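Local coordinates for protein neural-cadherin (PDB 3UBF) that mediates calcium-dependent, homophilic adhesion between cells through a row of extracellular cadherin domains, three of which make up this chain, at residues Thr137-His142 with Ala183-Gly188; Glu102-Ile107 with Gln196-Glu201; Tyr248-Gln253 with Leu288-Thr293. One frame throughout, in Å; residues are numbered along the deposited sequence.

Contact 1 of 3, residues Thr137-His142 with Ala183-Gly188; sequences TDHNIH and AEDQNG. With ZN (zinc ion), chain G; ZN (zinc ion), chain C; CA (calcium ion), chain T; ZN (zinc ion), chain H.
H139 and D185 are drawn together by one zinc ion at the metal-rich end of the second cadherin domain of this chain, the end that faces the first domain. H139 binds the zinc through ND1 at 2.0 Å, D185 through OD2, and D134 completes the set. Although H139 ND1 and D185 OD2 lie 2.6 Å apart, it is the metal and not a shared hydrogen that links them. The other carboxylate oxygen has its own task: D185 OD1 accepts from N187 N at 3.1 Å, an Asx turn, so both oxygens are held and rotation of the group is restrained. That turn brings N187 against the histidine. Its CB sits over the middle of the H139 ring, 3.6 Å from the centroid, a CH-pi contact, with the amide plane only 12° from the ring plane. N187 OD1 then takes the hydrogen of N140 N at 3.2 Å, the donor rising above the carbonyl plane. Just before the histidine, D138 bridges two further metals through OD2, a zinc at 2.2 Å and the calcium, whose other protein ligands include E13 and E61 of the preceding domain; the calcium joins the two domains, consistent with the way calcium ions rigidify cadherin domain junctions. Behind the first shell, antiparallel strand pairing sets the spacing: H142 and E184 exchange two backbone bonds, and Q186 N adds a third to N140 O. H142 carries another zinc, shared with E158, on ND1. With CG anti to its carbonyl carbon and the chain bent at chi2 (-62°), Q186 folds its amide across one face of that imidazole, planes 18° apart, Q186 CD standing 3.2 Å above the ring centre.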
loop_
_atom_site.group_PDB
_atom_site.type_symbol
_atom_site.label_atom_id
_atom_site.label_comp_id
_atom_site.label_asym_id
_atom_site.label_seq_id
_atom_site.Cartn_x
_atom_site.Cartn_y
_atom_site.Cartn_z
ATOM N N THR A 137 10.426 4.841 -1.814
ATOM C CA THR A 137 11.162 4.278 -2.940
ATOM C C THR A 137 12.561 3.762 -2.587
ATOM O O THR A 137 13.125 2.943 -3.300
ATOM C CB THR A 137 11.205 5.364 -4.042
ATOM O OG1 THR A 137 10.157 5.095 -4.978
ATOM C CG2 THR A 137 12.564 5.464 -4.765
ATOM N N ASP A 138 13.086 4.228 -1.459
ATOM C CA ASP A 138 14.463 3.980 -1.056
ATOM C C ASP A 138 14.579 2.849 -0.034
ATOM O O ASP A 138 15.635 2.649 0.563
ATOM C CB ASP A 138 15.049 5.276 -0.466
ATOM C CG ASP A 138 16.498 5.461 -0.814
ATOM O OD1 ASP A 138 17.025 4.625 -1.584
ATOM O OD2 ASP A 138 17.120 6.444 -0.327
ATOM N N HIS A 139 13.483 2.120 0.157
ATOM C CA HIS A 139 13.366 1.091 1.189
ATOM C C HIS A 139 13.313 -0.280 0.561
ATOM O O HIS A 139 12.836 -0.431 -0.551
ATOM C CB HIS A 139 12.086 1.294 1.988
ATOM C CG HIS A 139 12.162 2.405 2.981
ATOM N ND1 HIS A 139 11.336 2.473 4.080
ATOM C CD2 HIS A 139 12.966 3.494 3.047
ATOM C CE1 HIS A 139 11.629 3.555 4.778
ATOM N NE2 HIS A 139 12.613 4.191 4.173
ATOM N N ASN A 140 13.807 -1.274 1.287
ATOM C CA ASN A 140 13.703 -2.643 0.853
ATOM C C ASN A 140 12.905 -3.414 1.870
ATOM O O ASN A 140 12.984 -3.127 3.059
ATOM C CB ASN A 140 15.087 -3.248 0.629
ATOM C CG ASN A 140 15.837 -2.545 -0.487
ATOM O OD1 ASN A 140 15.423 -2.598 -1.657
ATOM N ND2 ASN A 140 16.928 -1.851 -0.133
ATOM N N ILE A 141 12.118 -4.371 1.392
ATOM C CA ILE A 141 11.232 -5.123 2.257
ATOM C C ILE A 141 11.496 -6.619 2.180
ATOM O O ILE A 141 11.928 -7.142 1.137
ATOM C CB ILE A 141 9.738 -4.827 1.956
ATOM C CG1 ILE A 141 9.360 -5.262 0.537
ATOM C CG2 ILE A 141 9.406 -3.354 2.208
ATOM C CD1 ILE A 141 7.898 -4.979 0.179
ATOM N N HIS A 142 11.261 -7.296 3.299
ATOM C CA HIS A 142 11.369 -8.748 3.354
ATOM C C HIS A 142 10.021 -9.342 3.718
ATOM O O HIS A 142 9.375 -8.905 4.672
ATOM C CB HIS A 142 12.410 -9.206 4.373
ATOM C CG HIS A 142 13.818 -8.876 4.001
ATOM N ND1 HIS A 142 14.884 -9.159 4.827
ATOM C CD2 HIS A 142 14.339 -8.260 2.913
ATOM C CE1 HIS A 142 16.003 -8.746 4.257
ATOM N NE2 HIS A 142 15.701 -8.193 3.096
ATOM N N ALA A 183 5.186 -8.262 5.469
ATOM C CA ALA A 183 6.364 -7.723 4.808
ATOM C C ALA A 183 6.938 -6.659 5.719
ATOM O O ALA A 183 6.208 -5.824 6.248
ATOM C CB ALA A 183 6.026 -7.153 3.459
ATOM N N GLU A 184 8.242 -6.714 5.937
ATOM C CA GLU A 184 8.869 -5.828 6.890
ATOM C C GLU A 184 9.936 -5.019 6.200
ATOM O O GLU A 184 10.651 -5.505 5.316
ATOM C CB GLU A 184 9.451 -6.588 8.090
ATOM C CG GLU A 184 9.957 -5.666 9.205
ATOM C CD GLU A 184 10.461 -6.401 10.441
ATOM O OE1 GLU A 184 9.907 -7.460 10.784
ATOM O OE2 GLU A 184 11.411 -5.906 11.088
ATOM N N ASP A 185 10.025 -3.775 6.636
ATOM C CA ASP A 185 10.936 -2.798 6.116
ATOM C C ASP A 185 12.314 -2.998 6.731
ATOM O O ASP A 185 12.428 -3.227 7.935
ATOM C CB ASP A 185 10.411 -1.433 6.525
ATOM C CG ASP A 185 10.907 -0.353 5.652
ATOM O OD1 ASP A 185 11.879 -0.600 4.903
ATOM O OD2 ASP A 185 10.311 0.728 5.689
ATOM N N GLN A 186 13.350 -2.891 5.904
ATOM C CA GLN A 186 14.734 -3.009 6.358
ATOM C C GLN A 186 15.292 -1.633 6.703
ATOM O O GLN A 186 16.468 -1.495 7.070
ATOM C CB GLN A 186 15.597 -3.684 5.283
ATOM C CG GLN A 186 15.069 -5.035 4.815
ATOM C CD GLN A 186 15.030 -6.059 5.936
ATOM O OE1 GLN A 186 16.075 -6.522 6.394
ATOM N NE2 GLN A 186 13.823 -6.411 6.392
ATOM N N ASN A 187 14.434 -0.617 6.588
ATOM C CA ASN A 187 14.810 0.775 6.822
ATOM C C ASN A 187 13.888 1.436 7.855
ATOM O O ASN A 187 14.245 1.568 9.032
ATOM C CB ASN A 187 14.805 1.562 5.502
ATOM C CG ASN A 187 15.625 0.883 4.395
ATOM O OD1 ASN A 187 15.261 -0.190 3.888
ATOM N ND2 ASN A 187 16.728 1.523 4.004
ATOM N N GLY A 188 12.696 1.835 7.411
ATOM C CA GLY A 188 11.724 2.509 8.275
ATOM C C GLY A 188 10.614 1.585 8.735
ATOM O O GLY A 188 10.379 1.423 9.936
HETATM ZN ZN ZN G . 9.546 1.637 4.449
HETATM ZN ZN ZN C . 14.615 -10.893 6.161
HETATM CA CA CA T . 15.890 8.476 1.063
HETATM ZN ZN ZN H . 19.240 6.534 -0.851
HETATM O O HOH W 1 13.449 8.436 1.680
HETATM O O HOH W 2 18.361 7.420 -2.557
HETATM O O HOH W 3 19.900 5.309 0.276
HETATM O O HOH W 4 16.211 9.802 -0.762
#

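Contact 2 of 3, residues Glu102-Ile107 with Gln196-Glu201; sequences EPPYFI and QSTPEE. With ZN (zinc ion), chain J.
F106 lays one ring face against T198, whose methyl CG2 is 3.9 Å from the ring centroid and displaced toward the rim, a CH-pi contact. The two side chains cross at about a right angle. T198 turns OG1 into the space between its own backbone N and carbonyl carbon (chi1 62°), which leaves CG2 to reach both the ring and P104, whose CB lies 4.0 Å from T198 CG2. The hydroxyl, though buried, is satisfied twice: T198 OG1 donates to P199 O at 2.8 Å, from above that carbonyl's plane, and accepts from A183 N. P199 O in turn lies in the plane of the F106 ring, 3.3 Å from F106 CE1, so the phenyl meets a methyl over its face and a carbonyl oxygen at its edge. E201 slides past the ring in the opposite direction, with its CG 3.6 Å from F106 CD1.

Farther back along the chain the contact becomes proline packing. P104 O receives a C-H...O contact from T198 CA at 3.4 Å, and the P103 ring rests on the aliphatic start of Q196, the two CB atoms being 3.8 Å apart. The segments run nearly the same way, 20° apart, yet they adhere by van der Waals and C-H...O contacts without any clear conventional bond between them. E200 points away and binds a zinc ion through OE2 at 2.2 Å, a water being another ligand of that metal.

This is how the linker from the first domain enters the second. Y105 and I107 pair by backbone bonds with strand 126-133 of one sheet, Q196 and T198 pair with strand 176-185 of the other, and F106 packs between them on A132 and on M113 of strand 113-117.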
loop_
_atom_site.group_PDB
_atom_site.type_symbol
_atom_site.label_atom_id
_atom_site.label_comp_id
_atom_site.label_asym_id
_atom_site.label_seq_id
_atom_site.Cartn_x
_atom_site.Cartn_y
_atom_site.Cartn_z
ATOM N N GLU A 102 6.596 5.889 5.298
ATOM C CA GLU A 102 5.308 5.372 5.759
ATOM C C GLU A 102 5.268 3.856 5.477
ATOM O O GLU A 102 5.910 3.384 4.520
ATOM C CB GLU A 102 4.157 6.090 5.049
ATOM C CG GLU A 102 3.788 7.468 5.621
ATOM C CD GLU A 102 3.229 8.432 4.565
ATOM O OE1 GLU A 102 3.517 8.202 3.365
ATOM O OE2 GLU A 102 2.530 9.426 4.930
ATOM N N PRO A 103 4.525 3.080 6.303
ATOM C CA PRO A 103 4.677 1.623 6.276
ATOM C C PRO A 103 4.256 1.013 4.956
ATOM O O PRO A 103 3.349 1.541 4.309
ATOM C CB PRO A 103 3.735 1.141 7.389
ATOM C CG PRO A 103 3.497 2.348 8.244
ATOM C CD PRO A 103 3.503 3.491 7.281
ATOM N N PRO A 104 4.897 -0.110 4.559
ATOM C CA PRO A 104 4.429 -0.843 3.393
ATOM C C PRO A 104 3.020 -1.380 3.596
ATOM O O PRO A 104 2.546 -1.526 4.730
ATOM C CB PRO A 104 5.425 -2.001 3.270
ATOM C CG PRO A 104 6.001 -2.158 4.617
ATOM C CD PRO A 104 6.021 -0.793 5.224
ATOM N N TYR A 105 2.350 -1.644 2.485
ATOM C CA TYR A 105 1.035 -2.253 2.511
ATOM C C TYR A 105 0.996 -3.250 1.378
ATOM O O TYR A 105 1.659 -3.063 0.358
ATOM C CB TYR A 105 -0.058 -1.196 2.354
ATOM C CG TYR A 105 0.191 -0.244 1.223
ATOM C CD1 TYR A 105 -0.385 -0.447 -0.028
ATOM C CD2 TYR A 105 1.012 0.858 1.400
ATOM C CE1 TYR A 105 -0.149 0.413 -1.067
ATOM C CE2 TYR A 105 1.269 1.727 0.357
ATOM C CZ TYR A 105 0.686 1.501 -0.870
ATOM O OH TYR A 105 0.949 2.390 -1.886
ATOM N N PHE A 106 0.245 -4.325 1.570
ATOM C CA PHE A 106 0.052 -5.305 0.513
ATOM C C PHE A 106 -0.783 -4.714 -0.610
ATOM O O PHE A 106 -1.802 -4.052 -0.355
ATOM C CB PHE A 106 -0.590 -6.562 1.071
ATOM C CG PHE A 106 0.346 -7.381 1.925
ATOM C CD1 PHE A 106 0.173 -7.442 3.306
ATOM C CD2 PHE A 106 1.417 -8.072 1.347
ATOM C CE1 PHE A 106 1.025 -8.185 4.087
ATOM C CE2 PHE A 106 2.291 -8.814 2.122
ATOM C CZ PHE A 106 2.101 -8.874 3.495
ATOM N N ILE A 107 -0.309 -4.915 -1.836
ATOM C CA ILE A 107 -1.055 -4.557 -3.048
ATOM C C ILE A 107 -1.723 -5.752 -3.732
ATOM O O ILE A 107 -2.446 -5.579 -4.711
ATOM C CB ILE A 107 -0.211 -3.719 -4.065
ATOM C CG1 ILE A 107 0.959 -4.523 -4.620
ATOM C CG2 ILE A 107 0.291 -2.450 -3.399
ATOM C CD1 ILE A 107 1.730 -3.815 -5.734
ATOM N N GLN A 196 8.939 -0.507 10.321
ATOM C CA GLN A 196 7.522 -0.594 9.983
ATOM C C GLN A 196 7.261 -1.798 9.103
ATOM O O GLN A 196 8.157 -2.316 8.421
ATOM C CB GLN A 196 7.045 0.627 9.199
ATOM C CG GLN A 196 7.180 1.968 9.873
ATOM C CD GLN A 196 7.641 3.051 8.893
ATOM O OE1 GLN A 196 7.682 2.839 7.674
ATOM N NE2 GLN A 196 8.001 4.214 9.426
ATOM N N SER A 197 6.010 -2.220 9.076
ATOM C CA SER A 197 5.652 -3.322 8.241
ATOM C C SER A 197 4.199 -3.274 7.808
ATOM O O SER A 197 3.432 -2.420 8.215
ATOM C CB SER A 197 5.965 -4.626 8.965
ATOM O OG SER A 197 5.319 -4.682 10.211
ATOM N N THR A 198 3.841 -4.198 6.940
ATOM C CA THR A 198 2.472 -4.402 6.583
ATOM C C THR A 198 1.741 -4.920 7.812
ATOM O O THR A 198 2.366 -5.265 8.812
ATOM C CB THR A 198 2.366 -5.495 5.524
ATOM O OG1 THR A 198 2.857 -6.715 6.083
ATOM C CG2 THR A 198 3.165 -5.139 4.268
ATOM N N PRO A 199 0.408 -4.971 7.739
ATOM C CA PRO A 199 -0.323 -5.833 8.657
ATOM C C PRO A 199 0.056 -7.297 8.425
ATOM O O PRO A 199 0.600 -7.647 7.365
ATOM C CB PRO A 199 -1.779 -5.619 8.248
ATOM C CG PRO A 199 -1.796 -4.289 7.577
ATOM C CD PRO A 199 -0.490 -4.199 6.860
ATOM N N GLU A 200 -0.225 -8.139 9.411
ATOM C CA GLU A 200 -0.073 -9.574 9.264
ATOM C C GLU A 200 -1.329 -10.083 8.601
ATOM O O GLU A 200 -2.359 -10.248 9.261
ATOM C CB GLU A 200 0.127 -10.228 10.625
ATOM C CG GLU A 200 1.283 -9.603 11.376
ATOM C CD GLU A 200 1.478 -10.170 12.748
ATOM O OE1 GLU A 200 0.660 -11.007 13.183
ATOM O OE2 GLU A 200 2.465 -9.766 13.409
ATOM N N GLU A 201 -1.247 -10.291 7.292
ATOM C CA GLU A 201 -2.387 -10.712 6.490
ATOM C C GLU A 201 -2.546 -12.220 6.434
ATOM O O GLU A 201 -1.572 -12.976 6.501
ATOM C CB GLU A 201 -2.276 -10.177 5.053
ATOM C CG GLU A 201 -2.837 -8.770 4.849
ATOM C CD GLU A 201 -4.347 -8.664 5.043
ATOM O OE1 GLU A 201 -5.047 -9.695 5.201
ATOM O OE2 GLU A 201 -4.842 -7.527 5.056
HETATM ZN ZN ZN J . 2.064 -9.783 15.541
HETATM O O HOH W 5 1.982 -7.531 16.598
#

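Contact 3 of 3, residues Tyr248-Gln253 with Leu288-Thr293; sequences YTLKAQ and LIVTAT
T249 and T291 form a hydrogen-bonded antiparallel pair, each giving its backbone N-H to the other's carbonyl oxygen: T249 N to T291 O at 2.8 Å, and T291 N to T249 O at 2.7 Å. Two residues along, K251 and I289 repeat the exchange, K251 N to I289 O and I289 N to K251 O, the latter at 2.8 Å and nearly straight (170°). I289 O is used twice, since a water also donates to it at 2.8 Å; the same water accepts from K251 NZ and bonds T291 OG1 at 2.6 Å. T291 OG1 has S302 OG as a second partner, while the Y248 hydroxyl is bonded to A238 N. K251 runs alongside I289, bending at chi4 (-52°) to bring NZ 3.7 Å from I289 CG2, and the CG of Q253 lies 3.8 Å from I289 CD1. With an alanine in place of I289, K251 and Q253 would probably lose the branches they lie against and become freer to turn. On the reverse face Y248, L250, V290 and L288 look into the sandwich of the third cadherin domain. There they meet strands 232-239 and 260-262, while strand 300-310 flanks 285-294 on the side away from the edge strand 246-253.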
loop_
_atom_site.group_PDB
_atom_site.type_symbol
_atom_site.label_atom_id
_atom_site.label_comp_id
_atom_site.label_asym_id
_atom_site.label_seq_id
_atom_site.Cartn_x
_atom_site.Cartn_y
_atom_site.Cartn_z
ATOM N N TYR A 248 -21.819 -13.726 -14.866
ATOM C CA TYR A 248 -22.377 -12.861 -13.828
ATOM C C TYR A 248 -23.884 -12.779 -13.948
ATOM O O TYR A 248 -24.412 -12.629 -15.054
ATOM C CB TYR A 248 -21.798 -11.442 -13.913
ATOM C CG TYR A 248 -20.305 -11.379 -13.819
ATOM C CD1 TYR A 248 -19.527 -11.311 -14.965
ATOM C CD2 TYR A 248 -19.666 -11.401 -12.581
ATOM C CE1 TYR A 248 -18.144 -11.260 -14.884
ATOM C CE2 TYR A 248 -18.288 -11.355 -12.480
ATOM C CZ TYR A 248 -17.531 -11.286 -13.639
ATOM O OH TYR A 248 -16.161 -11.242 -13.557
ATOM N N THR A 249 -24.575 -12.896 -12.814
ATOM C CA THR A 249 -26.001 -12.586 -12.765
ATOM C C THR A 249 -26.297 -11.587 -11.672
ATOM O O THR A 249 -25.464 -11.333 -10.794
ATOM C CB THR A 249 -26.912 -13.825 -12.600
ATOM O OG1 THR A 249 -26.582 -14.524 -11.394
ATOM C CG2 THR A 249 -26.814 -14.751 -13.810
ATOM N N LEU A 250 -27.502 -11.028 -11.738
ATOM C CA LEU A 250 -27.909 -9.908 -10.904
ATOM C C LEU A 250 -29.363 -10.063 -10.502
ATOM O O LEU A 250 -30.250 -10.134 -11.356
ATOM C CB LEU A 250 -27.720 -8.607 -11.677
ATOM C CG LEU A 250 -28.040 -7.295 -10.963
ATOM C CD1 LEU A 250 -26.987 -6.253 -11.274
ATOM C CD2 LEU A 250 -29.437 -6.799 -11.338
ATOM N N LYS A 251 -29.612 -10.125 -9.199
ATOM C CA LYS A 251 -30.986 -10.110 -8.708
ATOM C C LYS A 251 -31.204 -8.964 -7.722
ATOM O O LYS A 251 -30.271 -8.527 -7.050
ATOM C CB LYS A 251 -31.392 -11.465 -8.115
ATOM C CG LYS A 251 -30.894 -11.727 -6.707
ATOM C CD LYS A 251 -31.490 -13.023 -6.137
ATOM C CE LYS A 251 -30.656 -13.528 -4.961
ATOM N NZ LYS A 251 -29.203 -13.619 -5.336
ATOM N N ALA A 252 -32.436 -8.474 -7.662
ATOM C CA ALA A 252 -32.790 -7.397 -6.756
ATOM C C ALA A 252 -33.267 -7.952 -5.424
ATOM O O ALA A 252 -34.074 -8.879 -5.388
ATOM C CB ALA A 252 -33.865 -6.539 -7.372
ATOM N N GLN A 253 -32.746 -7.394 -4.335
ATOM C CA GLN A 253 -33.241 -7.691 -2.998
ATOM C C GLN A 253 -34.318 -6.679 -2.628
ATOM O O GLN A 253 -34.022 -5.511 -2.360
ATOM C CB GLN A 253 -32.093 -7.706 -1.986
ATOM C CG GLN A 253 -31.573 -9.098 -1.610
ATOM C CD GLN A 253 -31.940 -10.206 -2.620
ATOM O OE1 GLN A 253 -31.574 -10.143 -3.805
ATOM N NE2 GLN A 253 -32.651 -11.235 -2.139
ATOM N N LEU A 288 -28.851 -4.981 -4.420
ATOM C CA LEU A 288 -28.771 -5.988 -5.452
ATOM C C LEU A 288 -27.734 -7.014 -5.050
ATOM O O LEU A 288 -26.819 -6.718 -4.272
ATOM C CB LEU A 288 -28.387 -5.343 -6.786
ATOM C CG LEU A 288 -29.219 -4.127 -7.234
ATOM C CD1 LEU A 288 -28.454 -3.290 -8.249
ATOM C CD2 LEU A 288 -30.579 -4.553 -7.801
ATOM N N ILE A 289 -27.888 -8.226 -5.558
ATOM C CA ILE A 289 -26.879 -9.235 -5.363
ATOM C C ILE A 289 -26.386 -9.665 -6.725
ATOM O O ILE A 289 -27.176 -10.108 -7.580
ATOM C CB ILE A 289 -27.392 -10.448 -4.570
ATOM C CG1 ILE A 289 -27.786 -10.032 -3.158
ATOM C CG2 ILE A 289 -26.313 -11.527 -4.500
ATOM C CD1 ILE A 289 -28.424 -11.151 -2.336
ATOM N N VAL A 290 -25.080 -9.513 -6.923
ATOM C CA VAL A 290 -24.415 -10.051 -8.097
ATOM C C VAL A 290 -23.841 -11.428 -7.782
ATOM O O VAL A 290 -23.190 -11.635 -6.746
ATOM C CB VAL A 290 -23.313 -9.106 -8.634
ATOM C CG1 VAL A 290 -22.624 -9.735 -9.867
ATOM C CG2 VAL A 290 -23.911 -7.740 -8.987
ATOM N N THR A 291 -24.096 -12.372 -8.676
ATOM C CA THR A 291 -23.520 -13.700 -8.554
ATOM C C THR A 291 -22.511 -13.933 -9.671
ATOM O O THR A 291 -22.778 -13.605 -10.824
ATOM C CB THR A 291 -24.611 -14.767 -8.553
ATOM O OG1 THR A 291 -25.533 -14.468 -7.502
ATOM C CG2 THR A 291 -24.026 -16.174 -8.324
ATOM N N ALA A 292 -21.339 -14.454 -9.297
ATOM C CA ALA A 292 -20.340 -14.943 -10.252
ATOM C C ALA A 292 -20.395 -16.466 -10.318
ATOM O O ALA A 292 -20.211 -17.143 -9.313
ATOM C CB ALA A 292 -18.941 -14.486 -9.868
ATOM N N THR A 293 -20.631 -16.999 -11.508
ATOM C CA THR A 293 -20.770 -18.433 -11.689
ATOM C C THR A 293 -19.737 -18.952 -12.670
ATOM O O THR A 293 -19.594 -18.427 -13.767
ATOM C CB THR A 293 -22.183 -18.773 -12.179
ATOM O OG1 THR A 293 -23.132 -18.181 -11.284
ATOM C CG2 THR A 293 -22.409 -20.274 -12.234
HETATM O O HOH W 6 -27.529 -12.895 -7.905
#

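Contacts 1 and 2 touch directly, their centres 10 Å apart. Strand 176-185 is common ground: besides the A183 to T198 pairing, D185 N probably bonds Q196 O at 3.0 Å, so the residue that binds zinc in contact 1 is backed by the segment that packs on the linker in contact 2. Metal site and linker are thereby tied together at the junction of the first two domains. Contact 3 belongs to the next domain. Its centre is 41 Å from that of contact 1 and 33 Å from that of contact 2, with nearest atoms about 28 and 17 Å away; it is strand pairing far from the calcium ion, although the Y248 side chain comes within about 5 Å of a zinc ion.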